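Local coordinates for protein quinone reductase (Klebsiella pneumoniae subsp. pneumoniae, PDB 4GI5) that binds FAD and probably acts as an NAD(P)H dehydrogenase that reduces quinones, at residues V165-V173 against R237-P246. Residues are numbered along the deposited sequence; the frame is centred on the assembly and turned at random.
Sequences VGKRAMLIV and RLDTLWQTEP
Arg168 reaches from the start of strand 168-174 into the turn that follows helix 224-239, where one nitrogen serves two backbone carbonyls. Its NH1 donates to Leu241 O at 2.7 Å, the acceptor lying close to the guanidinium plane and the N-H pointing almost straight at it (162°). The second bond, NH1 to Thr244 O at 2.8 Å, is more bent, and its acceptor is tilted out of that plane. A water accepts from Arg168 NH2 and donates to Thr244 O. The extended chain from CG to NE carries NH1 between the carbonyl oxygens of Leu241 and Thr244, so that a single nitrogen bridges two carbonyls of one loop. The turn has its own bracing: Thr240 O accepts from the backbone N of both Gln243 and Thr244 and also from Thr244 OG1 (3.0 Å).

In the flavodoxin-like fold a five-stranded parallel sheet is flanked by helices, and here the strand next to edge strand 209-216 meets the exit of the last long helix.

Van der Waals contacts accompany the polar ones. Arg168 CD lies 3.8 Å from Trp242 CD1, while Pro246 CG packs obliquely against Arg168 NH2. Deeper in, CG of Met170 (selenomethionine) stands anti to the backbone N (chi1 -176°), sending SE over one face of the Arg237 guanidinium near its rim, 3.4 Å from Arg237 NH2, which itself donates to Pro212 O. Leu241 CD2 approaches the same selenium at 4.0 Å.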
ATOM      1  N   VAL B 165       4.732  15.077 -15.935  1.00 18.30           N
ATOM      2  CA  VAL B 165       4.444  16.507 -15.827  1.00 19.94           C
ATOM      3  C   VAL B 165       3.479  16.920 -16.960  1.00 19.90           C
ATOM      4  O   VAL B 165       3.670  16.504 -18.121  1.00 22.53           O
ATOM      5  CB  VAL B 165       5.726  17.353 -15.920  1.00 23.90           C
ATOM      6  CG1 VAL B 165       5.359  18.845 -16.000  1.00 31.30           C
ATOM      7  CG2 VAL B 165       6.494  17.222 -14.690  1.00 25.99           C
ATOM      8  N   GLY B 166       2.503  17.711 -16.610  1.00 26.62           N
ATOM      9  CA  GLY B 166       1.480  18.127 -17.581  1.00 29.77           C
ATOM     10  C   GLY B 166       0.264  17.258 -17.584  1.00 30.73           C
ATOM     11  O   GLY B 166      -0.718  17.533 -18.331  1.00 27.36           O
ATOM     12  N   LYS B 167       0.325  16.121 -16.861  1.00 20.84           N
ATOM     13  CA  LYS B 167      -0.833  15.197 -16.855  1.00 18.91           C
ATOM     14  C   LYS B 167      -1.463  15.340 -15.521  1.00 18.61           C
ATOM     15  O   LYS B 167      -0.839  15.812 -14.557  1.00 19.76           O
ATOM     16  CB  LYS B 167      -0.414  13.711 -17.030  1.00 19.70           C
ATOM     17  CG  LYS B 167       0.375  13.431 -18.268  1.00 19.95           C
ATOM     18  CD  LYS B 167       0.780  11.985 -18.446  1.00 19.44           C
ATOM     19  CE  LYS B 167       1.807  11.766 -19.561  1.00 19.88           C
ATOM     20  NZ  LYS B 167       1.135  11.956 -20.854  1.00 20.99           N
ATOM     21  N   ARG B 168      -2.732  14.938 -15.412  1.00 17.23           N
ATOM     22  CA  ARG B 168      -3.521  14.987 -14.137  1.00 18.28           C
ATOM     23  C   ARG B 168      -3.857  13.531 -13.785  1.00 18.19           C
ATOM     24  O   ARG B 168      -3.960  12.681 -14.643  1.00 18.17           O
ATOM     25  CB  ARG B 168      -4.827  15.745 -14.346  1.00 22.19           C
ATOM     26  CG  ARG B 168      -4.590  17.250 -14.439  1.00 26.26           C
ATOM     27  CD  ARG B 168      -5.904  18.053 -14.810  1.00 30.07           C
ATOM     28  NE  ARG B 168      -5.560  19.454 -14.335  1.00 35.31           N
ATOM     29  CZ  ARG B 168      -6.261  20.269 -13.527  1.00 36.77           C
ATOM     30  NH1 ARG B 168      -7.516  20.007 -13.103  1.00 30.01           N
ATOM     31  NH2 ARG B 168      -5.703  21.420 -13.161  1.00 39.85           N
ATOM     32  N   ALA B 169      -3.960  13.281 -12.496  1.00 16.50           N
ATOM     33  CA  ALA B 169      -4.344  11.921 -11.953  1.00 16.94           C
ATOM     34  C   ALA B 169      -5.323  12.103 -10.828  1.00 15.56           C
ATOM     35  O   ALA B 169      -5.374  13.119 -10.082  1.00 17.90           O
ATOM     36  CB  ALA B 169      -3.055  11.201 -11.494  1.00 17.25           C
HETATM   37  N   MSE B 170      -6.189  11.123 -10.619  1.00 15.30           N
HETATM   38  CA  MSE B 170      -7.200  11.161  -9.550  1.00 16.27           C
HETATM   39  C   MSE B 170      -7.471   9.688  -9.143  1.00 15.88           C
HETATM   40  O   MSE B 170      -7.431   8.796 -10.006  1.00 17.79           O
HETATM   41  CB  MSE B 170      -8.527  11.653 -10.148  1.00 18.28           C
HETATM   42  CG  MSE B 170      -9.514  11.786  -9.061  1.00 23.89           C
HETATM   43 SE   MSE B 170     -11.226  12.552  -9.872  1.00 26.47          SE
HETATM   44  CE  MSE B 170     -11.995  11.052 -10.861  1.00 28.07           C
ATOM     45  N   LEU B 171      -7.749   9.461  -7.886  1.00 15.30           N
ATOM     46  CA  LEU B 171      -8.214   8.177  -7.427  1.00 14.15           C
ATOM     47  C   LEU B 171      -9.746   8.184  -7.307  1.00 15.59           C
ATOM     48  O   LEU B 171     -10.343   9.162  -6.849  1.00 16.00           O
ATOM     49  CB  LEU B 171      -7.673   7.970  -6.028  1.00 13.25           C
ATOM     50  CG  LEU B 171      -6.122   8.022  -5.768  1.00 13.27           C
ATOM     51  CD1 LEU B 171      -5.729   7.686  -4.357  1.00 14.17           C
ATOM     52  CD2 LEU B 171      -5.404   7.140  -6.732  1.00 14.51           C
ATOM     53  N   ILE B 172     -10.349   7.023  -7.560  1.00 12.80           N
ATOM     54  CA  ILE B 172     -11.716   6.760  -7.230  1.00 13.78           C
ATOM     55  C   ILE B 172     -11.739   5.528  -6.384  1.00 13.90           C
ATOM     56  O   ILE B 172     -11.352   4.479  -6.800  1.00 14.81           O
ATOM     57  CB  ILE B 172     -12.574   6.522  -8.492  1.00 15.89           C
ATOM     58  CG1 ILE B 172     -12.592   7.712  -9.418  1.00 16.54           C
ATOM     59  CG2 ILE B 172     -13.990   6.176  -8.050  1.00 17.62           C
ATOM     60  CD1 ILE B 172     -13.261   7.369 -10.775  1.00 19.99           C
ATOM     61  N   VAL B 173     -12.056   5.672  -5.130  1.00 13.61           N
ATOM     62  CA  VAL B 173     -11.959   4.649  -4.109  1.00 13.81           C
ATOM     63  C   VAL B 173     -13.284   4.405  -3.424  1.00 14.32           C
ATOM     64  O   VAL B 173     -13.982   5.291  -2.985  1.00 14.63           O
ATOM     65  CB  VAL B 173     -10.978   5.115  -3.015  1.00 15.82           C
ATOM     66  CG1 VAL B 173     -10.793   4.034  -1.936  1.00 16.24           C
ATOM     67  CG2 VAL B 173      -9.663   5.503  -3.699  1.00 17.55           C
ATOM     68  N   ARG B 237     -17.385  15.012 -10.673  1.00 22.91           N
ATOM     69  CA  ARG B 237     -15.942  14.999 -10.820  1.00 19.88           C
ATOM     70  C   ARG B 237     -15.425  14.849 -12.223  1.00 19.54           C
ATOM     71  O   ARG B 237     -14.450  15.490 -12.651  1.00 21.81           O
ATOM     72  CB  ARG B 237     -15.295  13.874  -9.871  1.00 16.95           C
ATOM     73  CG  ARG B 237     -15.545  14.069  -8.389  1.00 16.83           C
ATOM     74  CD  ARG B 237     -15.066  15.394  -7.741  1.00 20.04           C
ATOM     75  NE  ARG B 237     -13.745  15.636  -8.198  1.00 21.03           N
ATOM     76  CZ  ARG B 237     -12.631  15.223  -7.534  1.00 20.17           C
ATOM     77  NH1 ARG B 237     -12.765  14.574  -6.438  1.00 19.25           N
ATOM     78  NH2 ARG B 237     -11.471  15.408  -8.053  1.00 19.77           N
ATOM     79  N   LEU B 238     -16.061  13.983 -12.995  1.00 18.78           N
ATOM     80  CA  LEU B 238     -15.641  13.774 -14.343  1.00 19.93           C
ATOM     81  C   LEU B 238     -15.892  15.031 -15.243  1.00 21.92           C
ATOM     82  O   LEU B 238     -15.169  15.259 -16.193  1.00 23.22           O
ATOM     83  CB  LEU B 238     -16.407  12.554 -14.884  1.00 21.58           C
ATOM     84  CG  LEU B 238     -16.020  11.197 -14.259  1.00 21.93           C
ATOM     85  CD1 LEU B 238     -16.921  10.124 -14.799  1.00 21.45           C
ATOM     86  CD2 LEU B 238     -14.538  10.835 -14.447  1.00 21.63           C
ATOM     87  N   ASP B 239     -16.903  15.771 -14.917  1.00 24.32           N
ATOM     88  CA  ASP B 239     -17.264  17.050 -15.643  1.00 27.10           C
ATOM     89  C   ASP B 239     -16.243  18.137 -15.339  1.00 30.49           C
ATOM     90  O   ASP B 239     -16.160  19.104 -16.084  1.00 31.86           O
ATOM     91  CB  ASP B 239     -18.673  17.516 -15.173  1.00 25.38           C
ATOM     92  CG  ASP B 239     -19.802  16.664 -15.730  1.00 26.63           C
ATOM     93  OD1 ASP B 239     -19.527  15.926 -16.649  1.00 28.26           O
ATOM     94  OD2 ASP B 239     -20.945  16.743 -15.230  1.00 33.20           O
ATOM     95  N   THR B 240     -15.450  18.025 -14.253  1.00 25.26           N
ATOM     96  CA  THR B 240     -14.593  19.127 -13.830  1.00 23.95           C
ATOM     97  C   THR B 240     -13.106  18.715 -13.777  1.00 25.82           C
ATOM     98  O   THR B 240     -12.316  19.406 -13.165  1.00 27.24           O
ATOM     99  CB  THR B 240     -15.053  19.639 -12.438  1.00 28.15           C
ATOM    100  OG1 THR B 240     -15.140  18.557 -11.481  1.00 25.71           O
ATOM    101  CG2 THR B 240     -16.444  20.313 -12.464  1.00 28.82           C
ATOM    102  N   LEU B 241     -12.731  17.610 -14.419  1.00 25.09           N
ATOM    103  CA  LEU B 241     -11.386  17.095 -14.339  1.00 26.46           C
ATOM    104  C   LEU B 241     -10.298  18.113 -14.643  1.00 34.09           C
ATOM    105  O   LEU B 241      -9.167  18.055 -14.073  1.00 28.37           O
ATOM    106  CB  LEU B 241     -11.182  15.933 -15.251  1.00 27.36           C
ATOM    107  CG  LEU B 241     -11.823  14.674 -14.820  1.00 24.18           C
ATOM    108  CD1 LEU B 241     -11.741  13.633 -15.917  1.00 25.13           C
ATOM    109  CD2 LEU B 241     -11.108  14.146 -13.581  1.00 27.37           C
ATOM    110  N   TRP B 242     -10.613  19.006 -15.579  1.00 29.98           N
ATOM    111  CA  TRP B 242      -9.640  20.012 -16.029  1.00 32.40           C
ATOM    112  C   TRP B 242      -9.910  21.382 -15.414  1.00 30.95           C
ATOM    113  O   TRP B 242      -9.211  22.265 -15.733  1.00 34.85           O
ATOM    114  CB  TRP B 242      -9.569  20.079 -17.549  1.00 37.54           C
ATOM    115  CG  TRP B 242      -9.083  18.808 -18.012  1.00 41.16           C
ATOM    116  CD1 TRP B 242      -7.770  18.396 -18.055  1.00 43.81           C
ATOM    117  CD2 TRP B 242      -9.889  17.670 -18.402  1.00 48.32           C
ATOM    118  NE1 TRP B 242      -7.720  17.081 -18.486  1.00 46.66           N
ATOM    119  CE2 TRP B 242      -8.998  16.618 -18.729  1.00 43.92           C
ATOM    120  CE3 TRP B 242     -11.269  17.442 -18.548  1.00 50.78           C
ATOM    121  CZ2 TRP B 242      -9.449  15.366 -19.216  1.00 33.63           C
ATOM    122  CZ3 TRP B 242     -11.676  16.146 -19.019  1.00 49.19           C
ATOM    123  CH2 TRP B 242     -10.721  15.129 -19.253  1.00 29.63           C
ATOM    124  N   GLN B 243     -10.860  21.523 -14.505  1.00 28.00           N
ATOM    125  CA  GLN B 243     -11.117  22.746 -13.796  1.00 31.60           C
ATOM    126  C   GLN B 243     -10.765  22.619 -12.315  1.00 31.89           C
ATOM    127  O   GLN B 243     -10.404  23.578 -11.725  1.00 32.62           O
ATOM    128  CB  GLN B 243     -12.592  23.130 -13.899  1.00 33.38           C
ATOM    129  CG  GLN B 243     -13.057  23.172 -15.323  1.00 46.26           C
ATOM    130  CD  GLN B 243     -14.586  23.160 -15.389  1.00 59.95           C
ATOM    131  OE1 GLN B 243     -15.263  23.882 -14.658  1.00 58.86           O
ATOM    132  NE2 GLN B 243     -15.123  22.298 -16.224  1.00 61.42           N
ATOM    133  N   THR B 244     -10.774  21.411 -11.720  1.00 25.70           N
ATOM    134  CA  THR B 244     -10.618  21.293 -10.263  1.00 23.06           C
ATOM    135  C   THR B 244      -9.180  21.627  -9.892  1.00 19.96           C
ATOM    136  O   THR B 244      -8.249  21.265 -10.659  1.00 23.63           O
ATOM    137  CB  THR B 244     -10.926  19.779  -9.933  1.00 24.74           C
ATOM    138  OG1 THR B 244     -12.307  19.497 -10.201  1.00 27.54           O
ATOM    139  CG2 THR B 244     -10.647  19.429  -8.506  1.00 24.33           C
ATOM    140  N   GLU B 245      -8.999  22.303  -8.796  1.00 22.32           N
ATOM    141  CA  GLU B 245      -7.647  22.696  -8.370  1.00 24.66           C
ATOM    142  C   GLU B 245      -6.933  21.376  -7.862  1.00 20.25           C
ATOM    143  O   GLU B 245      -7.483  20.736  -7.020  1.00 20.29           O
ATOM    144  CB  GLU B 245      -7.751  23.615  -7.166  1.00 28.86           C
ATOM    145  CG  GLU B 245      -6.472  24.245  -6.759  1.00 43.01           C
ATOM    146  CD  GLU B 245      -6.035  25.250  -7.826  1.00 55.44           C
ATOM    147  OE1 GLU B 245      -6.948  25.813  -8.508  1.00 59.27           O
ATOM    148  OE2 GLU B 245      -4.803  25.438  -7.987  1.00 54.53           O
ATOM    149  N   PRO B 246      -5.722  21.147  -8.336  1.00 21.57           N
ATOM    150  CA  PRO B 246      -4.930  20.035  -7.724  1.00 20.89           C
ATOM    151  C   PRO B 246      -4.582  20.199  -6.327  1.00 21.82           C
ATOM    152  O   PRO B 246      -4.516  21.283  -5.788  1.00 21.78           O
ATOM    153  CB  PRO B 246      -3.679  19.965  -8.567  1.00 22.07           C
ATOM    154  CG  PRO B 246      -4.006  20.725  -9.835  1.00 29.71           C
ATOM    155  CD  PRO B 246      -4.996  21.800  -9.406  1.00 23.83           C
TER
HETATM  156  O   HOH W   1      -7.074  23.828 -12.263  1.00 40.09           O